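PDB 1TED: pks18 from Mycobacterium tuberculosis, which probably extends medium- and long-chain acyl-CoA starters with malonyl-CoA to make tri- and tetraketide alpha-pyrones, working as a homodimeric type III polyketide synthase. Local coordinates for residues L38-T42 against I353-E357; F172-A176 against A376-G380; V248-S254 against V383-D389; N259-I264 against S278-Y284; I307-H313 against S370-A376. All blocks are in the same frame, centred on the assembly; numbering follows the deposited sequence.

From the N terminus, strand 32-41 opens contact 1, which closes only at helix 349-361. Next comes the loop before helix 177-191, paired in contact 2 with the end of strand 370-378. Strand 247-256 then opens contact 3, closed last of all by strand 382-390. Contacts 1, 2 and 3 therefore cross one another along the chain. Contact 4 is a short closure around the 264-277 hairpin, nested inside all three. Contact 5 joins edge strand 310-312 to strand 370-378; it nests inside contacts 2 and 3, crosses contact 1 and shares Ala376 with contact 2. Contacts 3 and 5 build neighbouring parts of the central sheet, and contact 1 packs a helix on it.

Contact 1 of 5, residues L38-T42 against I353-E357; sequences LATGT and IFVLE
Glu357 reaches from helix 349-361 to the side of strand 32-41, touching Leu38 with its stem and Thr40 with its head. Its CB lies 3.6 Å from Leu38 CD2, and CG stays against the same methyl. With CG anti to the backbone N (chi1 178°) and the chain extended beyond it, the carboxylate is carried out to the level of Thr40. There OE1 accepts a weak hydrogen bond from Thr40 OG1 at 3.1 Å. OE2 takes two waters, one of which also receives Thr40 N: Glu357 OE2 to that water is 2.6 Å, and Thr40 N to the same water 2.7 Å. The second water reaches Leu38 O by a weaker bond.

Beneath this polar layer Leu38 CG meets Ile353 CG2 at 4.0 Å. The methyl CG2 of Thr40 lies over one face of the Phe354 ring, modelled too tightly for its distance to be trusted, while Gly41 O sits at the ring edge. Phe344 packs edge-to-face on the same ring. The chemistry is divided: apolar side chains seat the helix on the sheet, and the water-bridged carboxylate, with three donors around it and partly exposed, is probably ionised and ties helix to strand backbone.

Contact 2 of 5, residues F172-A176 against A376-G380; sequences FMGCA and AFGPG
Pro379 brings its CD over one face of the Met173–Gly174 peptide, 3.5 Å from Met173 O and nearly as close to Met173 C, while its CG rests 3.5 Å from Phe172 O. A second peptide is covered in the same manner: Ala176 CB lies over a face of the Phe377–Gly378 amide, 3.6 Å from Gly378 N. The two aromatic rings stand outside this interface. Phe172 turns its ring off toward Phe146, which it meets edge-to-face, and toward Ile147 of the second subunit; Phe377 sends its ring against Ile285 and Val289 of helix 281-299.

Beyond the second covered peptide, toward the start of segment 376-380, the segments meet through small groups. Ala176 CB and Ala376 CB are 3.7 Å apart, and Ala376 CB also lies 3.6 Å from Cys175 O. Polar continuity comes from one water, which accepts from Cys175 N at 2.7 Å and donates to Phe377 O at 2.9 Å, bridging two backbones that do not bond directly. Cys175 CB rests against Phe377 O. With SG anti to the carbonyl carbon (chi1 -61°), the sulfur of Cys175 lies 3.6 Å from His313 NE2; the side chain also touches Asn346.

Cys175 is the probable nucleophile, and its neighbours are consistent with the Cys-His-Asn triad of type III polyketide synthases. The segment 376-380 corresponds to the GFGPG loop of the family, backing the nucleophile just before helix 177-191, as in the thiolase fold.

Contact 3 of 5, residues V248-S254 against V383-D389; sequences VVRSSFS and VEGMLFD
Arg250 and Asp389 join in a salt bridge, Arg250 NH1 to Asp389 OD1 at 2.9 Å. The oxygen lies near the guanidinium plane but is met on its syn side, 35° out of the carboxylate plane. One face of the guanidinium rests on Leu387 CD2, 3.8 Å from Arg250 NE; the bend at chi3 (54°) folds the arginine back across the neighbouring strand. Thr371 OG1 bonds the same Asp389 OD1, fixing the carboxylate from strand 370-378.

At the far end Ser254 OG donates to Glu384 OE2 at 2.5 Å, approaching nearly along the C-O axis. Phe253 lays its ring over Gly385, whose CA is 3.8 Å from the centroid in a CH-pi contact, and Val383 CG1 touches the ring edge. Gly385 has no side chain to hold the ring off, so the ring comes right over its backbone.

These side chains hang on two neighbouring antiparallel strands, both of the C-terminal half, in the mixed sheet that runs through both halves of the thiolase fold. Their ladder breaks at a classic beta bulge, where Arg250 N and Ser251 N both reach Leu387 O in weak bonds, and Arg250 is thereby turned toward Asp389. Regular pairing resumes beyond it: Leu387 N donates to Ser251 O at 2.6 Å and Phe253 N to Gly385 O at 3.1 Å.

Farther out, helix 281-299 covers the face bearing Phe253 and Leu387 through Val292 and Met296. On the other face Met386, whose SD is 4.0 Å from Val249 CG1, packs under Met179 and Leu182 of helix 177-191.

Contact 4 of 5, residues N259-I264 against S278-Y284; sequences NTEDGI and SENLPGY
Tyr284 OH donates to Asp262 OD1 at 2.7 Å, using the syn lone pair of the carboxylate, whose plane stands 64° from the ring. The second bond between the segments is through the backbone: Ser278 N gives its hydrogen to Gly263 O at 3.1 Å. Ser278 OG, anti to the backbone N (chi1 161°), turns back to accept from Asn280 N at 2.9 Å, a capping bond at the turn leading into helix 281-299.

The Tyr284 ring is sandwiched. Thr260 CG2 lies over one face, 3.6 Å from the centroid in a CH-pi contact, and Asn280 O sits over the opposite face. Gly263 CA comes to the ring edge, 3.9 Å from Tyr284 CE2. Thr260 is itself held by its hydroxyl, bonded to Leu257 O and Gly380 O. Deeper in, Ile264 CG1 meets Leu281 CD1 at 4.3 Å, on the side nearer Cys175.

Glu261 points the other way, to a salt bridge with Lys157 of the second subunit. Two type I turns, Thr260 to Gly263 and Ser278 to Leu281, thus face each other where the beta hairpin 264-277 is closed at its base and passes into a capped helix.

Contact 5 of 5, residues I307-H313 against S370-A376; sequences IDLWAIH and STGVAFA
Val373 and Trp310 lie side by side, Val373 CB 3.6 Å from Trp310 CZ3, in the apolar centre of a parallel strand pair. The helices between strands 310-312 and 370-378 make this a beta-alpha-beta crossover at the edge of the central sheet. On the same face Ile312 CG1 meets Phe375 CZ at 3.7 Å; the phenylalanine reaches back over the edge strand because CG sits between its backbone N and carbonyl carbon (chi1 59°). Ile307 CG2 lies over one face of the indole, toward its rim, and its CD1 is 3.9 Å from Val373 CG2. On the other sheet face two small groups meet, Ala311 CB and Ala374 CB at 3.5 Å; Val355 and Met359 of helix 349-361 pack on Ala311.

Ala311 centres an inverse gamma turn yet keeps the ladder, its N donating to Val373 O at 2.9 Å. His313 N follows, bonding Phe375 O at 2.9 Å, and its imidazole continues toward Cys175.

At the polar edge Asp308 divides its carboxylate. OD1 forms a salt bridge with Lys367, while OD2 offers its anti lone pair to Thr371 N, 3.0 Å away in a nearly straight bond of 171°.

Contact 1 of 5, residues L38-T42 against I353-E357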
# COMPACT_ATOMS: atom_id res chain seq x y z
N LEU A 38 -2.20 -21.39 5.58
CA LEU A 38 -3.27 -20.46 5.90
C LEU A 38 -3.61 -20.51 7.39
O LEU A 38 -3.90 -21.58 7.93
CB LEU A 38 -4.51 -20.79 5.07
CG LEU A 38 -5.79 -19.94 5.19
CD1 LEU A 38 -6.74 -20.34 4.09
CD2 LEU A 38 -6.46 -20.13 6.54
N ALA A 39 -3.58 -19.35 8.03
CA ALA A 39 -3.89 -19.27 9.46
C ALA A 39 -4.88 -18.14 9.72
O ALA A 39 -4.95 -17.16 8.97
CB ALA A 39 -2.63 -19.04 10.27
N THR A 40 -5.61 -18.29 10.81
CA THR A 40 -6.63 -17.34 11.19
C THR A 40 -6.51 -16.93 12.66
O THR A 40 -6.09 -17.73 13.50
CB THR A 40 -8.00 -17.98 10.92
OG1 THR A 40 -8.34 -17.80 9.54
CG2 THR A 40 -9.04 -17.41 11.84
N GLY A 41 -6.90 -15.70 12.97
CA GLY A 41 -6.81 -15.27 14.35
C GLY A 41 -7.50 -13.96 14.67
O GLY A 41 -7.67 -13.08 13.82
N THR A 42 -7.88 -13.81 15.93
CA THR A 42 -8.56 -12.61 16.38
C THR A 42 -8.25 -12.40 17.85
O THR A 42 -7.75 -13.31 18.51
CB THR A 42 -10.10 -12.77 16.26
OG1 THR A 42 -10.55 -13.66 17.28
CG2 THR A 42 -10.48 -13.35 14.91
N ILE A 353 -10.53 -14.46 3.99
CA ILE A 353 -9.65 -15.58 4.34
C ILE A 353 -10.23 -16.50 5.43
O ILE A 353 -9.94 -17.69 5.44
CB ILE A 353 -8.23 -15.07 4.72
CG1 ILE A 353 -7.61 -14.38 3.50
CG2 ILE A 353 -7.35 -16.22 5.15
CD1 ILE A 353 -6.35 -13.62 3.80
N PHE A 354 -11.05 -15.95 6.32
CA PHE A 354 -11.70 -16.77 7.34
C PHE A 354 -12.66 -17.69 6.59
O PHE A 354 -12.83 -18.86 6.94
CB PHE A 354 -12.52 -15.91 8.30
CG PHE A 354 -11.78 -15.51 9.54
CD1 PHE A 354 -10.57 -14.84 9.47
CD2 PHE A 354 -12.34 -15.75 10.80
CE1 PHE A 354 -9.92 -14.39 10.62
CE2 PHE A 354 -11.70 -15.30 11.96
CZ PHE A 354 -10.49 -14.62 11.87
N VAL A 355 -13.27 -17.14 5.55
CA VAL A 355 -14.21 -17.89 4.73
C VAL A 355 -13.56 -19.06 4.03
O VAL A 355 -14.10 -20.17 4.02
CB VAL A 355 -14.86 -16.96 3.69
CG1 VAL A 355 -15.62 -17.78 2.65
CG2 VAL A 355 -15.80 -16.01 4.40
N LEU A 356 -12.40 -18.81 3.44
CA LEU A 356 -11.64 -19.82 2.71
C LEU A 356 -11.22 -20.96 3.64
O LEU A 356 -11.31 -22.13 3.27
CB LEU A 356 -10.43 -19.14 2.04
CG LEU A 356 -9.55 -19.82 0.98
CD1 LEU A 356 -8.62 -20.79 1.65
CD2 LEU A 356 -10.39 -20.53 -0.07
N GLU A 357 -10.80 -20.63 4.87
CA GLU A 357 -10.39 -21.65 5.83
C GLU A 357 -11.50 -22.65 6.17
O GLU A 357 -11.23 -23.83 6.36
CB GLU A 357 -9.86 -21.01 7.13
CG GLU A 357 -9.45 -22.04 8.21
CD GLU A 357 -8.78 -21.41 9.43
OE1 GLU A 357 -9.44 -20.62 10.14
OE2 GLU A 357 -7.59 -21.69 9.67
O HOH W 1 -6.36 -23.74 8.45
O HOH W 2 -5.99 -20.87 11.54

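Contact 2 of 5, residues F172-A176 against A376-G380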
# COMPACT_ATOMS: atom_id res chain seq x y z
N PHE A 172 -5.78 1.20 2.80
CA PHE A 172 -7.02 1.74 2.25
C PHE A 172 -7.61 1.11 0.99
O PHE A 172 -8.25 1.80 0.18
CB PHE A 172 -6.89 3.25 2.05
CG PHE A 172 -7.45 4.06 3.19
CD1 PHE A 172 -7.74 3.45 4.41
CD2 PHE A 172 -7.69 5.42 3.05
CE1 PHE A 172 -8.26 4.19 5.47
CE2 PHE A 172 -8.21 6.17 4.10
CZ PHE A 172 -8.50 5.55 5.32
N MET A 173 -7.38 -0.19 0.80
CA MET A 173 -7.98 -0.87 -0.33
C MET A 173 -9.18 -1.63 0.24
O MET A 173 -9.78 -2.49 -0.41
CB MET A 173 -6.97 -1.78 -1.04
CG MET A 173 -5.86 -0.97 -1.70
SD MET A 173 -5.00 -1.76 -3.06
CE MET A 173 -6.06 -1.27 -4.43
N GLY A 174 -9.51 -1.31 1.49
CA GLY A 174 -10.66 -1.89 2.17
C GLY A 174 -10.89 -3.39 2.33
O GLY A 174 -9.96 -4.18 2.53
N CYS A 175 -12.16 -3.75 2.26
CA CYS A 175 -12.61 -5.13 2.43
C CYS A 175 -12.07 -6.11 1.41
O CYS A 175 -12.06 -7.31 1.65
CB CYS A 175 -14.15 -5.19 2.44
SG CYS A 175 -14.96 -4.26 3.77
N ALA A 176 -11.62 -5.60 0.26
CA ALA A 176 -11.09 -6.47 -0.79
C ALA A 176 -9.57 -6.53 -0.87
O ALA A 176 -9.01 -7.11 -1.81
CB ALA A 176 -11.67 -6.05 -2.15
N ALA A 376 -14.68 -9.77 -3.12
CA ALA A 376 -15.00 -8.78 -2.11
C ALA A 376 -15.10 -7.44 -2.82
O ALA A 376 -14.85 -7.35 -4.03
CB ALA A 376 -13.92 -8.76 -1.05
N PHE A 377 -15.45 -6.41 -2.06
CA PHE A 377 -15.62 -5.08 -2.64
C PHE A 377 -14.72 -4.01 -2.03
O PHE A 377 -14.70 -3.81 -0.82
CB PHE A 377 -17.09 -4.67 -2.51
CG PHE A 377 -18.03 -5.68 -3.10
CD1 PHE A 377 -18.19 -5.77 -4.48
CD2 PHE A 377 -18.69 -6.60 -2.29
CE1 PHE A 377 -18.98 -6.77 -5.05
CE2 PHE A 377 -19.49 -7.61 -2.84
CZ PHE A 377 -19.63 -7.69 -4.22
N GLY A 378 -13.96 -3.35 -2.90
CA GLY A 378 -13.06 -2.30 -2.45
C GLY A 378 -13.57 -0.92 -2.83
O GLY A 378 -14.49 -0.80 -3.65
N PRO A 379 -12.99 0.15 -2.26
CA PRO A 379 -13.43 1.51 -2.57
C PRO A 379 -13.42 1.82 -4.06
O PRO A 379 -12.77 1.15 -4.85
CB PRO A 379 -12.47 2.39 -1.76
CG PRO A 379 -11.28 1.49 -1.52
CD PRO A 379 -11.91 0.16 -1.27
N GLY A 380 -14.18 2.86 -4.43
CA GLY A 380 -14.33 3.27 -5.82
C GLY A 380 -15.36 2.30 -6.34
O GLY A 380 -16.03 2.50 -7.36
O HOH W 3 -13.94 -1.98 1.30

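Contact 3 of 5, residues V248-S254 against V383-D389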
# COMPACT_ATOMS: atom_id res chain seq x y z
N VAL A 248 -5.20 -23.81 -5.09
CA VAL A 248 -4.60 -23.27 -6.31
C VAL A 248 -5.28 -21.95 -6.72
O VAL A 248 -6.51 -21.88 -6.85
CB VAL A 248 -4.72 -24.27 -7.50
CG1 VAL A 248 -4.04 -23.69 -8.74
CG2 VAL A 248 -4.08 -25.59 -7.13
N VAL A 249 -4.48 -20.90 -6.90
CA VAL A 249 -5.03 -19.61 -7.33
C VAL A 249 -4.96 -19.63 -8.86
O VAL A 249 -3.95 -19.27 -9.47
CB VAL A 249 -4.22 -18.42 -6.76
CG1 VAL A 249 -4.85 -17.10 -7.19
CG2 VAL A 249 -4.21 -18.48 -5.23
N ARG A 250 -6.06 -20.06 -9.46
CA ARG A 250 -6.18 -20.20 -10.90
C ARG A 250 -6.25 -18.90 -11.70
O ARG A 250 -5.61 -18.78 -12.75
CB ARG A 250 -7.40 -21.06 -11.22
CG ARG A 250 -7.36 -22.43 -10.52
CD ARG A 250 -8.64 -23.21 -10.72
NE ARG A 250 -8.98 -23.33 -12.13
CZ ARG A 250 -10.00 -24.04 -12.60
NH1 ARG A 250 -10.80 -24.70 -11.77
NH2 ARG A 250 -10.21 -24.09 -13.91
N SER A 251 -7.03 -17.93 -11.22
CA SER A 251 -7.18 -16.67 -11.94
C SER A 251 -7.72 -15.57 -11.04
O SER A 251 -8.57 -15.82 -10.19
CB SER A 251 -8.12 -16.88 -13.14
OG SER A 251 -8.17 -15.74 -13.98
N SER A 252 -7.22 -14.35 -11.21
CA SER A 252 -7.70 -13.23 -10.40
C SER A 252 -8.31 -12.16 -11.31
O SER A 252 -8.03 -12.12 -12.50
CB SER A 252 -6.55 -12.65 -9.56
OG SER A 252 -5.55 -12.08 -10.36
N PHE A 253 -9.15 -11.30 -10.74
CA PHE A 253 -9.83 -10.27 -11.54
C PHE A 253 -10.19 -9.04 -10.72
O PHE A 253 -10.37 -9.11 -9.51
CB PHE A 253 -11.10 -10.86 -12.17
CG PHE A 253 -12.11 -11.35 -11.15
CD1 PHE A 253 -13.04 -10.47 -10.58
CD2 PHE A 253 -12.11 -12.68 -10.73
CE1 PHE A 253 -13.95 -10.92 -9.62
CE2 PHE A 253 -13.02 -13.14 -9.76
CZ PHE A 253 -13.93 -12.25 -9.21
N SER A 254 -10.28 -7.91 -11.40
CA SER A 254 -10.62 -6.64 -10.78
C SER A 254 -11.59 -5.94 -11.73
O SER A 254 -11.48 -6.08 -12.94
CB SER A 254 -9.39 -5.74 -10.62
OG SER A 254 -8.26 -6.46 -10.13
N VAL A 383 -14.73 -4.69 -7.85
CA VAL A 383 -15.01 -6.06 -7.47
C VAL A 383 -13.65 -6.73 -7.56
O VAL A 383 -13.00 -6.72 -8.61
CB VAL A 383 -15.96 -6.77 -8.44
CG1 VAL A 383 -16.19 -8.19 -7.95
CG2 VAL A 383 -17.29 -6.01 -8.52
N GLU A 384 -13.22 -7.29 -6.44
CA GLU A 384 -11.93 -7.94 -6.36
C GLU A 384 -12.18 -9.41 -6.06
O GLU A 384 -12.96 -9.74 -5.17
CB GLU A 384 -11.12 -7.29 -5.23
CG GLU A 384 -9.66 -7.10 -5.54
CD GLU A 384 -9.42 -6.05 -6.60
OE1 GLU A 384 -9.42 -4.84 -6.27
OE2 GLU A 384 -9.22 -6.44 -7.77
N GLY A 385 -11.53 -10.30 -6.80
CA GLY A 385 -11.75 -11.71 -6.56
C GLY A 385 -10.79 -12.66 -7.26
O GLY A 385 -9.79 -12.24 -7.86
N MET A 386 -11.09 -13.95 -7.17
CA MET A 386 -10.26 -14.98 -7.78
C MET A 386 -11.02 -16.28 -8.01
O MET A 386 -12.02 -16.55 -7.33
CB MET A 386 -9.06 -15.28 -6.87
CG MET A 386 -9.40 -16.15 -5.64
SD MET A 386 -7.96 -16.78 -4.72
CE MET A 386 -8.62 -17.02 -3.10
N LEU A 387 -10.56 -17.06 -8.97
CA LEU A 387 -11.12 -18.38 -9.25
C LEU A 387 -10.10 -19.29 -8.57
O LEU A 387 -8.90 -19.05 -8.68
CB LEU A 387 -11.14 -18.69 -10.76
CG LEU A 387 -11.50 -20.15 -11.13
CD1 LEU A 387 -12.94 -20.45 -10.73
CD2 LEU A 387 -11.33 -20.37 -12.63
N PHE A 388 -10.55 -20.32 -7.86
CA PHE A 388 -9.61 -21.19 -7.17
C PHE A 388 -10.04 -22.65 -7.07
O PHE A 388 -11.21 -22.98 -7.27
CB PHE A 388 -9.33 -20.63 -5.77
CG PHE A 388 -10.51 -20.67 -4.84
CD1 PHE A 388 -10.82 -21.83 -4.13
CD2 PHE A 388 -11.33 -19.55 -4.70
CE1 PHE A 388 -11.93 -21.87 -3.28
CE2 PHE A 388 -12.44 -19.59 -3.85
CZ PHE A 388 -12.74 -20.75 -3.14
N ASP A 389 -9.07 -23.50 -6.77
CA ASP A 389 -9.29 -24.94 -6.60
C ASP A 389 -8.78 -25.42 -5.23
O ASP A 389 -7.66 -25.08 -4.83
CB ASP A 389 -8.54 -25.72 -7.69
CG ASP A 389 -9.37 -25.95 -8.94
OD1 ASP A 389 -10.51 -25.43 -9.02
OD2 ASP A 389 -8.88 -26.65 -9.84

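Contact 4 of 5, residues N259-I264 against S278-Y284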
# COMPACT_ATOMS: atom_id res chain seq x y z
N ASN A 259 -19.59 4.72 -12.27
CA ASN A 259 -20.39 5.60 -11.43
C ASN A 259 -20.77 5.00 -10.09
O ASN A 259 -21.95 4.92 -9.75
CB ASN A 259 -21.67 6.02 -12.17
CG ASN A 259 -21.39 6.57 -13.56
OD1 ASN A 259 -20.60 7.50 -13.73
ND2 ASN A 259 -22.03 5.98 -14.57
N THR A 260 -19.78 4.58 -9.32
CA THR A 260 -20.04 4.00 -8.01
C THR A 260 -19.05 4.52 -6.97
O THR A 260 -18.93 3.97 -5.88
CB THR A 260 -19.97 2.46 -8.04
OG1 THR A 260 -18.66 2.05 -8.46
CG2 THR A 260 -21.02 1.88 -9.00
N GLU A 261 -18.35 5.60 -7.31
CA GLU A 261 -17.36 6.18 -6.41
C GLU A 261 -17.85 6.41 -4.99
O GLU A 261 -17.10 6.26 -4.04
CB GLU A 261 -16.82 7.49 -6.97
CG GLU A 261 -15.75 7.31 -8.03
CD GLU A 261 -15.08 8.63 -8.42
OE1 GLU A 261 -15.69 9.42 -9.19
OE2 GLU A 261 -13.95 8.88 -7.95
N ASP A 262 -19.12 6.77 -4.86
CA ASP A 262 -19.69 7.06 -3.55
C ASP A 262 -20.08 5.81 -2.79
O ASP A 262 -20.62 5.90 -1.69
CB ASP A 262 -20.92 7.95 -3.70
CG ASP A 262 -22.13 7.19 -4.23
OD1 ASP A 262 -21.96 6.29 -5.08
OD2 ASP A 262 -23.26 7.49 -3.80
N GLY A 263 -19.80 4.65 -3.37
CA GLY A 263 -20.17 3.39 -2.73
C GLY A 263 -19.48 3.08 -1.42
O GLY A 263 -20.15 2.86 -0.40
N ILE A 264 -18.15 3.02 -1.44
CA ILE A 264 -17.36 2.73 -0.24
C ILE A 264 -16.34 3.85 -0.06
O ILE A 264 -15.38 3.96 -0.83
CB ILE A 264 -16.61 1.37 -0.37
CG1 ILE A 264 -17.62 0.24 -0.51
CG2 ILE A 264 -15.71 1.15 0.86
CD1 ILE A 264 -17.02 -1.11 -0.87
N SER A 278 -22.70 3.92 1.07
CA SER A 278 -23.85 4.51 0.40
C SER A 278 -25.08 3.61 0.47
O SER A 278 -24.97 2.38 0.56
CB SER A 278 -23.50 4.77 -1.07
OG SER A 278 -24.67 4.92 -1.85
N GLU A 279 -26.26 4.23 0.44
CA GLU A 279 -27.51 3.48 0.48
C GLU A 279 -27.58 2.65 -0.80
O GLU A 279 -28.18 1.58 -0.84
CB GLU A 279 -28.71 4.44 0.56
CG GLU A 279 -28.74 5.34 1.80
CD GLU A 279 -29.09 4.59 3.10
OE1 GLU A 279 -28.98 3.34 3.12
OE2 GLU A 279 -29.47 5.27 4.09
N ASN A 280 -26.93 3.15 -1.85
CA ASN A 280 -26.88 2.50 -3.16
C ASN A 280 -25.88 1.34 -3.27
O ASN A 280 -25.85 0.67 -4.31
CB ASN A 280 -26.52 3.52 -4.25
CG ASN A 280 -27.53 4.64 -4.38
OD1 ASN A 280 -27.26 5.65 -5.03
ND2 ASN A 280 -28.71 4.46 -3.79
N LEU A 281 -25.07 1.09 -2.24
CA LEU A 281 -24.07 0.01 -2.31
C LEU A 281 -24.64 -1.33 -2.71
O LEU A 281 -24.14 -1.98 -3.63
CB LEU A 281 -23.33 -0.17 -0.97
CG LEU A 281 -21.85 -0.60 -0.98
CD1 LEU A 281 -21.51 -1.29 0.33
CD2 LEU A 281 -21.55 -1.52 -2.14
N PRO A 282 -25.70 -1.80 -2.01
CA PRO A 282 -26.26 -3.10 -2.39
C PRO A 282 -26.73 -3.15 -3.85
O PRO A 282 -26.68 -4.20 -4.48
CB PRO A 282 -27.40 -3.31 -1.37
CG PRO A 282 -27.70 -1.92 -0.88
CD PRO A 282 -26.37 -1.24 -0.83
N GLY A 283 -27.17 -2.02 -4.37
CA GLY A 283 -27.58 -1.98 -5.76
C GLY A 283 -26.37 -2.08 -6.68
O GLY A 283 -26.46 -2.61 -7.79
N TYR A 284 -25.22 -1.56 -6.24
CA TYR A 284 -24.00 -1.63 -7.05
C TYR A 284 -23.49 -3.06 -7.07
O TYR A 284 -22.97 -3.55 -8.07
CB TYR A 284 -22.90 -0.72 -6.48
CG TYR A 284 -23.24 0.75 -6.41
CD1 TYR A 284 -24.03 1.36 -7.38
CD2 TYR A 284 -22.71 1.55 -5.40
CE1 TYR A 284 -24.29 2.72 -7.36
CE2 TYR A 284 -22.95 2.92 -5.37
CZ TYR A 284 -23.74 3.50 -6.35
OH TYR A 284 -23.95 4.87 -6.33

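Contact 5 of 5, residues I307-H313 against S370-A376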
# COMPACT_ATOMS: atom_id res chain seq x y z
N ILE A 307 -19.65 -23.87 -10.41
CA ILE A 307 -18.96 -23.61 -9.15
C ILE A 307 -19.41 -24.25 -7.84
O ILE A 307 -20.58 -24.19 -7.47
CB ILE A 307 -18.87 -22.06 -8.93
CG1 ILE A 307 -18.19 -21.39 -10.13
CG2 ILE A 307 -18.13 -21.76 -7.64
CD1 ILE A 307 -16.79 -21.96 -10.47
N ASP A 308 -18.46 -24.87 -7.14
CA ASP A 308 -18.69 -25.46 -5.81
C ASP A 308 -18.03 -24.41 -4.92
O ASP A 308 -16.86 -24.09 -5.13
CB ASP A 308 -17.89 -26.75 -5.57
CG ASP A 308 -17.83 -27.66 -6.78
OD1 ASP A 308 -18.86 -28.30 -7.09
OD2 ASP A 308 -16.74 -27.74 -7.39
N LEU A 309 -18.72 -23.86 -3.93
CA LEU A 309 -18.08 -22.86 -3.07
C LEU A 309 -18.07 -21.44 -3.62
O LEU A 309 -17.49 -21.15 -4.66
CB LEU A 309 -16.62 -23.23 -2.75
CG LEU A 309 -16.23 -24.59 -2.18
CD1 LEU A 309 -14.72 -24.68 -2.04
CD2 LEU A 309 -16.91 -24.79 -0.84
N TRP A 310 -18.72 -20.56 -2.88
CA TRP A 310 -18.76 -19.16 -3.21
C TRP A 310 -18.29 -18.44 -1.97
O TRP A 310 -19.02 -18.31 -0.99
CB TRP A 310 -20.18 -18.74 -3.60
CG TRP A 310 -20.57 -19.23 -4.97
CD1 TRP A 310 -21.27 -20.37 -5.28
CD2 TRP A 310 -20.24 -18.62 -6.23
NE1 TRP A 310 -21.39 -20.50 -6.64
CE2 TRP A 310 -20.77 -19.44 -7.24
CE3 TRP A 310 -19.55 -17.46 -6.59
CZ2 TRP A 310 -20.63 -19.14 -8.61
CZ3 TRP A 310 -19.40 -17.15 -7.95
CH2 TRP A 310 -19.94 -17.99 -8.93
N ALA A 311 -17.03 -18.01 -1.99
CA ALA A 311 -16.45 -17.28 -0.87
C ALA A 311 -16.78 -15.80 -1.05
O ALA A 311 -15.94 -15.00 -1.50
CB ALA A 311 -14.93 -17.50 -0.81
N ILE A 312 -18.01 -15.45 -0.72
CA ILE A 312 -18.49 -14.09 -0.84
C ILE A 312 -18.09 -13.30 0.39
O ILE A 312 -18.36 -13.71 1.51
CB ILE A 312 -20.02 -14.06 -0.98
CG1 ILE A 312 -20.44 -14.83 -2.23
CG2 ILE A 312 -20.51 -12.61 -1.00
CD1 ILE A 312 -21.94 -14.99 -2.39
N HIS A 313 -17.43 -12.16 0.19
CA HIS A 313 -17.02 -11.35 1.32
C HIS A 313 -18.21 -11.09 2.24
O HIS A 313 -19.18 -10.44 1.85
CB HIS A 313 -16.47 -10.00 0.87
CG HIS A 313 -16.23 -9.07 2.02
ND1 HIS A 313 -15.32 -9.34 3.02
CD2 HIS A 313 -16.89 -7.95 2.40
CE1 HIS A 313 -15.43 -8.43 3.97
NE2 HIS A 313 -16.37 -7.58 3.62
N SER A 370 -12.48 -29.13 -5.46
CA SER A 370 -13.66 -28.28 -5.46
C SER A 370 -13.23 -26.97 -6.13
O SER A 370 -12.15 -26.46 -5.85
CB SER A 370 -14.11 -28.03 -4.02
OG SER A 370 -14.25 -29.27 -3.34
N THR A 371 -14.05 -26.45 -7.03
CA THR A 371 -13.70 -25.21 -7.70
C THR A 371 -14.51 -24.07 -7.11
O THR A 371 -15.72 -24.15 -7.02
CB THR A 371 -13.96 -25.30 -9.22
OG1 THR A 371 -13.09 -26.28 -9.78
CG2 THR A 371 -13.70 -23.96 -9.90
N GLY A 372 -13.84 -22.99 -6.72
CA GLY A 372 -14.57 -21.89 -6.14
C GLY A 372 -14.17 -20.51 -6.62
O GLY A 372 -13.12 -20.32 -7.24
N VAL A 373 -15.05 -19.56 -6.35
CA VAL A 373 -14.82 -18.17 -6.71
C VAL A 373 -14.96 -17.36 -5.43
O VAL A 373 -15.90 -17.56 -4.65
CB VAL A 373 -15.87 -17.63 -7.71
CG1 VAL A 373 -15.62 -16.14 -7.94
CG2 VAL A 373 -15.82 -18.42 -9.04
N ALA A 374 -14.01 -16.47 -5.20
CA ALA A 374 -14.06 -15.61 -4.03
C ALA A 374 -14.02 -14.18 -4.54
O ALA A 374 -13.41 -13.90 -5.58
CB ALA A 374 -12.87 -15.88 -3.13
N PHE A 375 -14.72 -13.29 -3.85
CA PHE A 375 -14.70 -11.89 -4.23
C PHE A 375 -15.14 -11.02 -3.09
O PHE A 375 -15.84 -11.46 -2.18
CB PHE A 375 -15.55 -11.62 -5.49
CG PHE A 375 -17.01 -11.98 -5.35
CD1 PHE A 375 -17.88 -11.20 -4.62
CD2 PHE A 375 -17.50 -13.12 -5.98
CE1 PHE A 375 -19.22 -11.53 -4.52
CE2 PHE A 375 -18.85 -13.45 -5.89
CZ PHE A 375 -19.70 -12.66 -5.16
N ALA A 376 -14.68 -9.77 -3.12
CA ALA A 376 -15.00 -8.78 -2.11
C ALA A 376 -15.10 -7.44 -2.82
O ALA A 376 -14.85 -7.35 -4.03
CB ALA A 376 -13.92 -8.76 -1.05